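Local atomic coordinates of putative iron-uptake ABC transport system,periplasmic iron-binding protein (Campylobacter jejuni, PDB entry 3E13), a protein that binds ferric iron in the periplasm and probably delivers it to an ABC transporter for uptake into the cell. Residues E83-H88 against F273-D278; R102-A107 against F193-T198; S236-T241 against K251-F256; I262-T267 against N277-S282. All coordinates share one frame; numbering follows the deposited sequence.

Contact 1 (E83-H88 against F273-D278); sequences EFIPAH and FPIRND
F84 and R276 form the flat, tightly packed part of this contact. The guanidinium of R276 lies on one face of the F84 ring, with the two planes 23° apart. CZ of R276 sits 3.8 Å from the centroid of the F84 ring, 14° off the ring normal, so this is a cation-pi stack over the face. NH2 of R276 makes the closest approach, 3.3 Å from CE2 of F84. The opposite ring face carries CG of E83.

The carboxylate of D278 fixes the rotation of the guanidinium with two bonds. It is gripped side-on: NE of R276 bonds OD2 of D278 and NH2 of R276 bonds OD1 of D278, both at 2.9 Å and nearly straight. Each oxygen of D278 uses its syn lone pair and lies in the plane of the guanidinium. R276 bends at chi3 (68°), which lays the group on the ring face. The remaining nitrogen, NH1, bonds the backbone O of L258. The carboxylate would partly offset the charge of the stacked cation.

I275 fills the apolar part. Its CG2 stands anti to the backbone N and reaches CD of P86 at 3.7 Å and CG2 of I85 at 3.9 Å.

The polar side is looser. A water takes the N-H of N277 and donates to O of F84 at 2.9 Å, bridging the two backbones. N277 and D278 are solvent-exposed residues, although the D278 carboxylate is held by R276.

I85 is the first residue to leave helical geometry after helix 79-84. The contact thus joins a helix C-terminus to the loop after strand 273-274, through an arginine-aromatic cation-pi stack backed by a bidentate salt bridge.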
loop_
_atom_site.group_PDB
_atom_site.type_symbol
_atom_site.label_atom_id
_atom_site.label_comp_id
_atom_site.label_asym_id
_atom_site.label_seq_id
_atom_site.Cartn_x
_atom_site.Cartn_y
_atom_site.Cartn_z
ATOM N N GLU A 83 -1.551 9.270 20.306
ATOM C CA GLU A 83 -2.924 9.792 20.493
ATOM C C GLU A 83 -3.750 9.635 19.233
ATOM O O GLU A 83 -4.968 9.349 19.265
ATOM C CB GLU A 83 -2.900 11.242 20.916
ATOM C CG GLU A 83 -4.325 11.805 21.125
ATOM C CD GLU A 83 -4.400 12.920 22.102
ATOM O OE1 GLU A 83 -3.635 12.893 23.099
ATOM O OE2 GLU A 83 -5.210 13.851 21.850
ATOM N N PHE A 84 -3.108 9.812 18.108
ATOM C CA PHE A 84 -3.853 9.888 16.869
ATOM C C PHE A 84 -3.776 8.640 15.998
ATOM O O PHE A 84 -4.581 8.494 15.081
ATOM C CB PHE A 84 -3.477 11.161 16.103
ATOM C CG PHE A 84 -3.918 12.409 16.798
ATOM C CD1 PHE A 84 -3.011 13.342 17.261
ATOM C CD2 PHE A 84 -5.261 12.614 17.033
ATOM C CE1 PHE A 84 -3.431 14.460 17.968
ATOM C CE2 PHE A 84 -5.672 13.720 17.673
ATOM C CZ PHE A 84 -4.764 14.642 18.167
ATOM N N ILE A 85 -2.793 7.779 16.221
ATOM C CA ILE A 85 -2.745 6.478 15.517
ATOM C C ILE A 85 -3.274 5.414 16.462
ATOM O O ILE A 85 -2.706 5.220 17.542
ATOM C CB ILE A 85 -1.303 6.114 15.064
ATOM C CG1 ILE A 85 -0.680 7.253 14.258
ATOM C CG2 ILE A 85 -1.330 4.809 14.295
ATOM C CD1 ILE A 85 0.792 6.956 13.807
ATOM N N PRO A 86 -4.311 4.691 16.063
ATOM C CA PRO A 86 -4.771 3.552 16.844
ATOM C C PRO A 86 -3.668 2.524 17.011
ATOM O O PRO A 86 -2.855 2.328 16.080
ATOM C CB PRO A 86 -5.948 2.984 16.007
ATOM C CG PRO A 86 -6.332 3.988 15.137
ATOM C CD PRO A 86 -5.117 4.879 14.859
ATOM N N ALA A 87 -3.617 1.856 18.166
ATOM C CA ALA A 87 -2.566 0.866 18.442
ATOM C C ALA A 87 -2.452 -0.250 17.405
ATOM O O ALA A 87 -1.334 -0.731 17.133
ATOM C CB ALA A 87 -2.790 0.267 19.803
ATOM N N HIS A 88 -3.560 -0.644 16.775
ATOM C CA HIS A 88 -3.530 -1.705 15.751
ATOM C C HIS A 88 -2.885 -1.250 14.449
ATOM O O HIS A 88 -2.718 -2.040 13.522
ATOM C CB HIS A 88 -4.945 -2.308 15.516
ATOM C CG HIS A 88 -5.924 -1.401 14.848
ATOM N ND1 HIS A 88 -6.674 -0.475 15.545
ATOM C CD2 HIS A 88 -6.347 -1.340 13.565
ATOM C CE1 HIS A 88 -7.449 0.175 14.700
ATOM N NE2 HIS A 88 -7.265 -0.321 13.488
ATOM N N PHE A 273 -7.114 6.589 2.604
ATOM C CA PHE A 273 -7.902 6.719 3.855
ATOM C C PHE A 273 -7.000 7.282 4.941
ATOM O O PHE A 273 -5.923 6.735 5.224
ATOM C CB PHE A 273 -8.473 5.366 4.309
ATOM C CG PHE A 273 -9.357 4.690 3.292
ATOM C CD1 PHE A 273 -8.945 3.546 2.671
ATOM C CD2 PHE A 273 -10.634 5.157 3.038
ATOM C CE1 PHE A 273 -9.781 2.922 1.715
ATOM C CE2 PHE A 273 -11.452 4.531 2.089
ATOM C CZ PHE A 273 -11.006 3.414 1.462
ATOM N N PRO A 274 -7.423 8.345 5.628
ATOM C CA PRO A 274 -6.640 8.859 6.764
ATOM C C PRO A 274 -6.555 7.876 7.905
ATOM O O PRO A 274 -7.479 7.065 8.127
ATOM C CB PRO A 274 -7.444 10.064 7.245
ATOM C CG PRO A 274 -8.842 9.777 6.782
ATOM C CD PRO A 274 -8.701 9.066 5.466
ATOM N N ILE A 275 -5.495 7.996 8.698
ATOM C CA ILE A 275 -5.417 7.271 9.964
ATOM C C ILE A 275 -6.247 7.981 11.024
ATOM O O ILE A 275 -6.928 7.325 11.804
ATOM C CB ILE A 275 -3.959 7.147 10.402
ATOM C CG1 ILE A 275 -3.236 6.290 9.388
ATOM C CG2 ILE A 275 -3.834 6.596 11.829
ATOM C CD1 ILE A 275 -3.635 4.859 9.310
ATOM N N ARG A 276 -6.210 9.295 11.048
ATOM C CA ARG A 276 -6.949 10.029 12.073
ATOM C C ARG A 276 -8.421 9.826 11.879
ATOM O O ARG A 276 -8.920 9.833 10.735
ATOM C CB ARG A 276 -6.663 11.524 11.971
ATOM C CG ARG A 276 -5.299 11.998 12.257
ATOM C CD ARG A 276 -5.157 13.487 12.107
ATOM N NE ARG A 276 -5.923 14.209 13.148
ATOM C CZ ARG A 276 -5.405 14.966 14.121
ATOM N NH1 ARG A 276 -4.098 15.130 14.254
ATOM N NH2 ARG A 276 -6.251 15.578 14.971
ATOM N N ASN A 277 -9.141 9.759 13.018
ATOM C CA ASN A 277 -10.563 9.549 13.000
ATOM C C ASN A 277 -11.396 10.824 12.998
ATOM O O ASN A 277 -12.637 10.758 13.059
ATOM C CB ASN A 277 -11.039 8.617 14.110
ATOM C CG ASN A 277 -10.943 9.222 15.517
ATOM O OD1 ASN A 277 -10.639 10.394 15.709
ATOM N ND2 ASN A 277 -11.208 8.381 16.518
ATOM N N ASP A 278 -10.744 11.958 12.858
ATOM C CA ASP A 278 -11.400 13.268 12.803
ATOM C C ASP A 278 -11.159 14.042 11.483
ATOM O O ASP A 278 -11.350 15.253 11.401
ATOM C CB ASP A 278 -10.979 14.094 14.028
ATOM C CG ASP A 278 -9.531 14.460 14.009
ATOM O OD1 ASP A 278 -9.090 15.225 14.892
ATOM O OD2 ASP A 278 -8.787 14.024 13.105
HETATM O O HOH W 1 -7.332 9.345 15.427
#

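Contact 2 (R102-A107 against F193-T198); sequences RARIIA and FAVMNT
The guanidinium of R104 has the backbone of V195 and M196 over one face, and the amide of N197 at its edge. NH1 of R104 gives N197 OD1 a weak bond of 2.9 Å, with the guanidinium and amide planes 78° apart. The stronger partner of NH1 is D179, which also accepts from N of N197. With CG opposite the backbone N (chi1 -164°) and the chain extended to NE, the R104 side chain passes V195 at about a right angle; NE of R104 is 3.6 Å from CG1 of V195.

The strands form an antiparallel pair within the mixed sheet of this periplasmic binding protein. I105 with M196 and A107 with A194 are hydrogen-bonded pairs; R104 with N197 and I106 with V195 are non-hydrogen-bonded. N of A107 meets O of A194 at 2.8 Å. Past the last strand pair, N of T198 bonds O of A103 at 2.9 Å.

The I105 and M196 side chains run side by side, CD1 of I105 3.9 Å from CG of M196. SD of M196 rests 3.6 Å from CB of A107. CG2 of I106 packs on CB of F193.

R102 bends toward the iron site. Its NH2 pairs with E272 and bonds the iron ligand Y12, while N197 ND2 bonds OH of the ligand Y199.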
loop_
_atom_site.group_PDB
_atom_site.type_symbol
_atom_site.label_atom_id
_atom_site.label_comp_id
_atom_site.label_asym_id
_atom_site.label_seq_id
_atom_site.Cartn_x
_atom_site.Cartn_y
_atom_site.Cartn_z
ATOM N N ARG A 102 -5.099 1.876 2.946
ATOM C CA ARG A 102 -5.554 1.634 1.565
ATOM C C ARG A 102 -6.112 0.211 1.470
ATOM O O ARG A 102 -5.762 -0.624 2.246
ATOM C CB ARG A 102 -4.404 1.880 0.566
ATOM C CG ARG A 102 -3.126 1.080 0.873
ATOM C CD ARG A 102 -2.051 1.879 1.676
ATOM N NE ARG A 102 -1.588 3.050 0.958
ATOM C CZ ARG A 102 -0.805 3.078 -0.125
ATOM N NH1 ARG A 102 -0.357 1.963 -0.661
ATOM N NH2 ARG A 102 -0.426 4.232 -0.644
ATOM N N ALA A 103 -7.010 -0.049 0.534
ATOM C CA ALA A 103 -7.627 -1.345 0.383
ATOM C C ALA A 103 -7.261 -1.917 -1.002
ATOM O O ALA A 103 -7.290 -1.176 -1.991
ATOM C CB ALA A 103 -9.146 -1.212 0.520
ATOM N N ARG A 104 -6.899 -3.207 -1.045
ATOM C CA ARG A 104 -6.560 -3.858 -2.285
ATOM C C ARG A 104 -7.829 -4.598 -2.743
ATOM O O ARG A 104 -8.269 -5.592 -2.132
ATOM C CB ARG A 104 -5.352 -4.777 -2.127
ATOM C CG ARG A 104 -4.744 -5.163 -3.464
ATOM C CD ARG A 104 -3.292 -5.410 -3.373
ATOM N NE ARG A 104 -2.643 -5.558 -4.674
ATOM C CZ ARG A 104 -2.302 -4.549 -5.485
ATOM N NH1 ARG A 104 -2.601 -3.311 -5.150
ATOM N NH2 ARG A 104 -1.709 -4.758 -6.663
ATOM N N ILE A 105 -8.417 -4.071 -3.810
ATOM C CA ILE A 105 -9.721 -4.532 -4.287
ATOM C C ILE A 105 -9.637 -5.147 -5.647
ATOM O O ILE A 105 -8.538 -5.258 -6.239
ATOM C CB ILE A 105 -10.752 -3.355 -4.230
ATOM C CG1 ILE A 105 -10.296 -2.132 -5.033
ATOM C CG2 ILE A 105 -10.910 -2.921 -2.726
ATOM C CD1 ILE A 105 -10.344 -2.284 -6.538
ATOM N N ILE A 106 -10.776 -5.574 -6.168
ATOM C CA ILE A 106 -10.813 -6.139 -7.529
ATOM C C ILE A 106 -11.645 -5.152 -8.355
ATOM O O ILE A 106 -12.804 -4.871 -8.027
ATOM C CB ILE A 106 -11.423 -7.530 -7.543
ATOM C CG1 ILE A 106 -10.614 -8.510 -6.703
ATOM C CG2 ILE A 106 -11.528 -8.078 -9.001
ATOM C CD1 ILE A 106 -11.376 -9.803 -6.347
ATOM N N ALA A 107 -11.046 -4.601 -9.400
ATOM C CA ALA A 107 -11.721 -3.599 -10.224
ATOM C C ALA A 107 -12.248 -4.259 -11.500
ATOM O O ALA A 107 -11.591 -5.162 -12.042
ATOM C CB ALA A 107 -10.799 -2.421 -10.540
ATOM N N PHE A 193 -10.849 -8.200 -14.889
ATOM C CA PHE A 193 -10.668 -7.889 -13.470
ATOM C C PHE A 193 -9.214 -7.544 -13.228
ATOM O O PHE A 193 -8.330 -8.263 -13.684
ATOM C CB PHE A 193 -11.038 -9.083 -12.584
ATOM C CG PHE A 193 -12.492 -9.525 -12.722
ATOM C CD1 PHE A 193 -13.493 -8.802 -12.153
ATOM C CD2 PHE A 193 -12.815 -10.682 -13.402
ATOM C CE1 PHE A 193 -14.812 -9.220 -12.259
ATOM C CE2 PHE A 193 -14.120 -11.115 -13.509
ATOM C CZ PHE A 193 -15.130 -10.366 -12.954
ATOM N N ALA A 194 -8.984 -6.464 -12.488
ATOM C CA ALA A 194 -7.674 -6.060 -12.055
ATOM C C ALA A 194 -7.579 -6.047 -10.545
ATOM O O ALA A 194 -8.454 -5.479 -9.895
ATOM C CB ALA A 194 -7.384 -4.693 -12.562
ATOM N N VAL A 195 -6.496 -6.585 -10.018
ATOM C CA VAL A 195 -6.161 -6.421 -8.598
ATOM C C VAL A 195 -5.456 -5.085 -8.432
ATOM O O VAL A 195 -4.419 -4.844 -9.072
ATOM C CB VAL A 195 -5.306 -7.587 -8.109
ATOM C CG1 VAL A 195 -4.966 -7.397 -6.654
ATOM C CG2 VAL A 195 -6.019 -8.961 -8.358
ATOM N N MET A 196 -6.035 -4.184 -7.637
ATOM C CA MET A 196 -5.478 -2.854 -7.464
ATOM C C MET A 196 -5.938 -2.135 -6.180
ATOM O O MET A 196 -6.973 -2.463 -5.621
ATOM C CB MET A 196 -5.797 -1.962 -8.684
ATOM C CG MET A 196 -7.293 -1.667 -8.897
ATOM S SD MET A 196 -7.683 -0.630 -10.327
ATOM C CE MET A 196 -6.779 0.791 -9.919
ATOM N N ASN A 197 -5.186 -1.123 -5.758
ATOM C CA ASN A 197 -5.502 -0.359 -4.564
ATOM C C ASN A 197 -6.518 0.735 -4.892
ATOM O O ASN A 197 -6.587 1.299 -6.005
ATOM C CB ASN A 197 -4.267 0.293 -3.944
ATOM C CG ASN A 197 -3.320 -0.687 -3.283
ATOM O OD1 ASN A 197 -3.700 -1.821 -2.903
ATOM N ND2 ASN A 197 -2.066 -0.249 -3.106
ATOM N N THR A 198 -7.362 1.016 -3.917
ATOM C CA THR A 198 -8.449 1.936 -4.094
ATOM C C THR A 198 -8.031 3.342 -4.503
ATOM O O THR A 198 -8.682 3.980 -5.356
ATOM C CB THR A 198 -9.249 2.066 -2.787
ATOM O OG1 THR A 198 -8.352 2.164 -1.649
ATOM C CG2 THR A 198 -10.152 0.875 -2.509
#

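Contact 3 (S236-T241 against K251-F256); sequences SGIAMT and KKFMEF
Apolar packing accounts for the contact between I238 and the pair F253 and M254. CD1 of I238 comes to the edge of the F253 ring, near its plane, 3.7 Å from CD2 of F253. The two side chains cross at about a right angle. I238 reaches there because its CG1 is anti to the backbone N (chi1 -169°). The same CD1 lies 4.0 Å from CG of M254. The F253 ring also meets F22 edge-to-face, and it touches L4 and I6 of strand 3-8.

Sulfur contacts make up the second group. SD of M254 is 4.1 Å from CB of M240. A bend at chi3 (77°) carries CE of M254 over the strand backbone, 4.2 Å from CA of A239. SD of M240 in turn lies 4.1 Å from CE of K251. K251 is partly exposed, and meets M240 with its extended aliphatic chain.

Polar groups play little part across this interface. The helix segment bonds within itself, as from N of E255 to O of K251. The strand pairs with its sheet neighbours, as G237 does with T58 and I238 with F97.

The axes of the two segments are 9.0 Å apart and nearly antiparallel, at 170°. Helix 247-257 follows strand 233-241 in the chain and turns back to lie on its sheet. This is the alpha/beta layering of a periplasmic binding protein lobe, a helix covering one face of the central sheet.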
loop_
_atom_site.group_PDB
_atom_site.type_symbol
_atom_site.label_atom_id
_atom_site.label_comp_id
_atom_site.label_asym_id
_atom_site.label_seq_id
_atom_site.Cartn_x
_atom_site.Cartn_y
_atom_site.Cartn_z
ATOM N N SER A 236 0.344 2.683 4.332
ATOM C CA SER A 236 1.577 3.360 4.065
ATOM C C SER A 236 2.029 3.777 5.484
ATOM O O SER A 236 1.211 4.080 6.379
ATOM C CB SER A 236 1.399 4.556 3.156
ATOM O OG SER A 236 2.522 5.398 3.128
ATOM N N GLY A 237 3.324 3.774 5.716
ATOM C CA GLY A 237 3.805 4.091 7.034
ATOM C C GLY A 237 5.216 4.570 7.077
ATOM O O GLY A 237 5.865 4.734 6.051
ATOM N N ILE A 238 5.691 4.804 8.296
ATOM C CA ILE A 238 6.904 5.605 8.466
ATOM C C ILE A 238 7.643 5.169 9.721
ATOM O O ILE A 238 7.058 4.688 10.683
ATOM C CB ILE A 238 6.567 7.141 8.526
ATOM C CG1 ILE A 238 7.813 8.037 8.444
ATOM C CG2 ILE A 238 5.758 7.468 9.767
ATOM C CD1 ILE A 238 7.541 9.462 8.088
ATOM N N ALA A 239 8.961 5.271 9.650
ATOM C CA ALA A 239 9.873 4.880 10.715
ATOM C C ALA A 239 11.116 5.780 10.720
ATOM O O ALA A 239 11.526 6.275 9.651
ATOM C CB ALA A 239 10.379 3.457 10.487
ATOM N N MET A 240 11.679 5.987 11.911
ATOM C CA MET A 240 13.015 6.540 12.078
ATOM C C MET A 240 14.046 5.444 11.944
ATOM O O MET A 240 13.894 4.395 12.499
ATOM C CB MET A 240 13.125 7.210 13.438
ATOM C CG MET A 240 14.435 8.055 13.564
ATOM S SD MET A 240 14.566 8.920 15.113
ATOM C CE MET A 240 14.810 7.710 16.136
ATOM N N THR A 241 15.095 5.710 11.201
ATOM C CA THR A 241 16.184 4.744 11.062
ATOM C C THR A 241 17.133 4.788 12.251
ATOM O O THR A 241 17.341 5.847 12.863
ATOM C CB THR A 241 16.958 4.973 9.787
ATOM O OG1 THR A 241 17.383 6.343 9.706
ATOM C CG2 THR A 241 16.089 4.762 8.586
ATOM N N LYS A 251 11.475 12.984 14.149
ATOM C CA LYS A 251 10.309 12.867 15.012
ATOM C C LYS A 251 9.306 13.943 14.648
ATOM O O LYS A 251 8.091 13.666 14.586
ATOM C CB LYS A 251 10.713 12.873 16.496
ATOM C CG LYS A 251 11.551 11.685 16.873
ATOM C CD LYS A 251 12.010 11.666 18.300
ATOM C CE LYS A 251 13.118 10.648 18.489
ATOM N NZ LYS A 251 13.712 10.782 19.909
ATOM N N LYS A 252 9.789 15.151 14.359
ATOM C CA LYS A 252 8.929 16.255 13.940
ATOM C C LYS A 252 8.204 15.914 12.641
ATOM O O LYS A 252 6.993 16.171 12.488
ATOM C CB LYS A 252 9.755 17.533 13.770
ATOM C CG LYS A 252 10.048 18.248 15.071
ATOM C CD LYS A 252 10.806 19.576 14.780
ATOM C CE LYS A 252 10.867 20.461 16.026
ATOM N NZ LYS A 252 11.203 19.595 17.260
ATOM N N PHE A 253 8.935 15.311 11.726
ATOM C CA PHE A 253 8.369 14.925 10.449
ATOM C C PHE A 253 7.299 13.845 10.612
ATOM O O PHE A 253 6.251 13.915 9.953
ATOM C CB PHE A 253 9.458 14.463 9.428
ATOM C CG PHE A 253 8.914 14.263 8.086
ATOM C CD1 PHE A 253 8.732 15.322 7.218
ATOM C CD2 PHE A 253 8.511 13.001 7.678
ATOM C CE1 PHE A 253 8.147 15.132 5.954
ATOM C CE2 PHE A 253 7.948 12.806 6.428
ATOM C CZ PHE A 253 7.769 13.869 5.582
ATOM N N MET A 254 7.578 12.840 11.448
ATOM C CA MET A 254 6.651 11.740 11.689
ATOM C C MET A 254 5.328 12.337 12.263
ATOM O O MET A 254 4.237 12.005 11.775
ATOM C CB MET A 254 7.308 10.733 12.629
ATOM C CG MET A 254 8.425 9.958 11.957
ATOM S SD MET A 254 9.431 9.045 13.100
ATOM C CE MET A 254 8.386 7.656 13.443
ATOM N N GLU A 255 5.460 13.249 13.230
ATOM C CA GLU A 255 4.279 13.888 13.816
ATOM C C GLU A 255 3.545 14.741 12.794
ATOM O O GLU A 255 2.303 14.732 12.754
ATOM C CB GLU A 255 4.661 14.686 15.067
ATOM C CG GLU A 255 5.119 13.788 16.203
ATOM C CD GLU A 255 5.563 14.512 17.447
ATOM O OE1 GLU A 255 5.638 15.798 17.456
ATOM O OE2 GLU A 255 5.774 13.821 18.466
ATOM N N PHE A 256 4.286 15.447 11.963
ATOM C CA PHE A 256 3.707 16.289 10.932
ATOM C C PHE A 256 2.839 15.449 9.966
ATOM O O PHE A 256 1.779 15.889 9.513
ATOM C CB PHE A 256 4.854 16.991 10.200
ATOM C CG PHE A 256 4.420 17.984 9.166
ATOM C CD1 PHE A 256 3.876 19.206 9.542
ATOM C CD2 PHE A 256 4.568 17.711 7.811
ATOM C CE1 PHE A 256 3.507 20.162 8.579
ATOM C CE2 PHE A 256 4.172 18.679 6.843
ATOM C CZ PHE A 256 3.635 19.880 7.259
#

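Contact 4 (I262-T267 against N277-S282)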
loop_
_atom_site.group_PDB
_atom_site.type_symbol
_atom_site.label_atom_id
_atom_site.label_comp_id
_atom_site.label_asym_id
_atom_site.label_seq_id
_atom_site.Cartn_x
_atom_site.Cartn_y
_atom_site.Cartn_z
ATOM N N ILE A 262 -2.153 17.583 6.928
ATOM C CA ILE A 262 -1.470 16.635 6.083
ATOM C C ILE A 262 -2.343 15.389 5.871
ATOM O O ILE A 262 -2.395 14.844 4.759
ATOM C CB ILE A 262 -0.108 16.299 6.678
ATOM C CG1 ILE A 262 0.729 17.568 6.793
ATOM C CG2 ILE A 262 0.604 15.258 5.855
ATOM C CD1 ILE A 262 0.971 18.319 5.421
ATOM N N GLN A 263 -3.048 14.959 6.916
ATOM C CA GLN A 263 -3.975 13.856 6.767
ATOM C C GLN A 263 -5.084 14.213 5.793
ATOM O O GLN A 263 -5.529 13.384 5.006
ATOM C CB GLN A 263 -4.514 13.426 8.123
ATOM C CG GLN A 263 -3.436 12.800 8.985
ATOM C CD GLN A 263 -3.297 11.340 8.711
ATOM O OE1 GLN A 263 -4.261 10.596 8.820
ATOM N NE2 GLN A 263 -2.116 10.933 8.286
ATOM N N LYS A 264 -5.525 15.477 5.825
ATOM C CA LYS A 264 -6.509 15.936 4.848
ATOM C C LYS A 264 -5.951 15.914 3.396
ATOM O O LYS A 264 -6.646 15.493 2.474
ATOM C CB LYS A 264 -7.073 17.313 5.224
ATOM C CG LYS A 264 -8.334 17.664 4.356
ATOM C CD LYS A 264 -9.373 16.535 4.262
ATOM C CE LYS A 264 -10.791 17.030 3.957
ATOM N NZ LYS A 264 -11.574 16.028 3.240
ATOM N N ILE A 265 -4.714 16.323 3.191
ATOM C CA ILE A 265 -4.120 16.259 1.857
ATOM C C ILE A 265 -4.026 14.811 1.381
ATOM O O ILE A 265 -4.250 14.497 0.216
ATOM C CB ILE A 265 -2.745 16.921 1.858
ATOM C CG1 ILE A 265 -2.902 18.445 2.055
ATOM C CG2 ILE A 265 -1.924 16.528 0.594
ATOM C CD1 ILE A 265 -1.587 19.124 2.163
ATOM N N LEU A 266 -3.673 13.915 2.284
ATOM C CA LEU A 266 -3.527 12.508 1.900
ATOM C C LEU A 266 -4.833 11.931 1.368
ATOM O O LEU A 266 -4.800 11.119 0.448
ATOM C CB LEU A 266 -2.983 11.712 3.059
ATOM C CG LEU A 266 -1.477 11.952 3.367
ATOM C CD1 LEU A 266 -1.122 11.528 4.772
ATOM C CD2 LEU A 266 -0.609 11.274 2.364
ATOM N N THR A 267 -5.987 12.353 1.912
ATOM C CA THR A 267 -7.245 11.886 1.336
ATOM C C THR A 267 -7.742 12.762 0.168
ATOM O O THR A 267 -8.267 12.241 -0.822
ATOM C CB THR A 267 -8.296 11.662 2.448
ATOM O OG1 THR A 267 -9.435 10.987 1.916
ATOM C CG2 THR A 267 -8.842 12.958 3.041
ATOM N N ASN A 277 -9.141 9.759 13.018
ATOM C CA ASN A 277 -10.563 9.549 13.000
ATOM C C ASN A 277 -11.396 10.824 12.998
ATOM O O ASN A 277 -12.637 10.758 13.059
ATOM C CB ASN A 277 -11.039 8.617 14.110
ATOM C CG ASN A 277 -10.943 9.222 15.517
ATOM O OD1 ASN A 277 -10.639 10.394 15.709
ATOM N ND2 ASN A 277 -11.208 8.381 16.518
ATOM N N ASP A 278 -10.744 11.958 12.858
ATOM C CA ASP A 278 -11.400 13.268 12.803
ATOM C C ASP A 278 -11.159 14.042 11.483
ATOM O O ASP A 278 -11.350 15.253 11.401
ATOM C CB ASP A 278 -10.979 14.094 14.028
ATOM C CG ASP A 278 -9.531 14.460 14.009
ATOM O OD1 ASP A 278 -9.090 15.225 14.892
ATOM O OD2 ASP A 278 -8.787 14.024 13.105
ATOM N N VAL A 279 -10.757 13.317 10.444
ATOM C CA VAL A 279 -10.532 13.886 9.138
ATOM C C VAL A 279 -11.557 13.292 8.148
ATOM O O VAL A 279 -11.572 12.091 7.907
ATOM C CB VAL A 279 -9.101 13.569 8.644
ATOM C CG1 VAL A 279 -8.913 14.081 7.230
ATOM C CG2 VAL A 279 -8.069 14.211 9.545
ATOM N N GLU A 280 -12.429 14.116 7.632
ATOM C CA GLU A 280 -13.417 13.697 6.635
ATOM C C GLU A 280 -12.749 13.162 5.386
ATOM O O GLU A 280 -11.766 13.725 4.887
ATOM C CB GLU A 280 -14.346 14.855 6.280
ATOM C CG GLU A 280 -15.324 15.181 7.405
ATOM C CD GLU A 280 -16.545 14.286 7.460
ATOM O OE1 GLU A 280 -16.783 13.552 6.458
ATOM O OE2 GLU A 280 -17.324 14.364 8.481
ATOM N N LEU A 281 -13.320 12.098 4.850
ATOM C CA LEU A 281 -12.886 11.561 3.568
ATOM C C LEU A 281 -13.153 12.555 2.449
ATOM O O LEU A 281 -14.083 13.320 2.495
ATOM C CB LEU A 281 -13.566 10.221 3.265
ATOM C CG LEU A 281 -13.419 9.121 4.280
ATOM C CD1 LEU A 281 -14.147 7.883 3.841
ATOM C CD2 LEU A 281 -11.959 8.838 4.603
ATOM N N SER A 282 -12.306 12.565 1.428
ATOM C CA SER A 282 -12.534 13.368 0.250
ATOM C C SER A 282 -13.750 12.780 -0.478
ATOM O O SER A 282 -14.147 11.629 -0.245
ATOM C CB SER A 282 -11.331 13.329 -0.683
ATOM O OG SER A 282 -11.125 12.020 -1.139
HETATM O O HOH W 2 -14.347 16.090 2.696
#
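The loop 277-282 runs beside helix 260-268, with CA atoms closest at T267 and S282 (5.6 Å) and next at K264 and V279 (6.2 Å). Both methyl branches of V279 touch the helix. CG1 of V279 lies 3.9 Å from CD of K264, and CG2 of V279 is 3.9 Å from CB of Q263.

K264 bends at chi2 (47°) and carries its ammonium to the loop backbone. Its NZ bonds O of E280 at 2.8 Å, coming from above the carbonyl plane, 48° out of it. A water accepts from the same NZ and donates to O of L281. NZ also forms a salt bridge with D268, so three partners hold it.

S282 is the N-cap of helix 283-288, with its OG in a weak capping bond from N of V285. That hydroxyl also donates to O of T267 at 2.9 Å, so one serine ties the start of one helix to the end of another.

OG1 of T267 lies opposite the backbone N (chi1 -170°) and accepts a weak bond from N of S282 at 3.3 Å. The stronger partner of this hydroxyl is O of E272. CG2 of T267 packs against O of E280. E280 turns its carboxylate away from helix 260-268 and pairs with K286 in a salt bridge.

Overall arrangement
Contacts 1 and 4 are close, their centres 10 Å apart. They share N277 and D278, and OE1 of Q263 probably bonds N of I275 at 2.9 Å. Contact 4 also meets contact 3, where O of F256 packs 3.4 Å from CG1 of I262. Contacts 1, 2 and 3 all reach the same mixed sheet. CE1 of F273 in contact 1 lies 3.7 Å from OG1 of T198 in contact 2. CD of R102 is 3.7 Å from N of S236 in contact 3. Contact 2 reaches the metal site: the R102 side chain is about 4 Å from the ferric ion held by H11, Y12, Y143, Y199 and Y200. The T267 side chain is about 8 Å from that of Y199, and the I275 side chain about 12 Å from it.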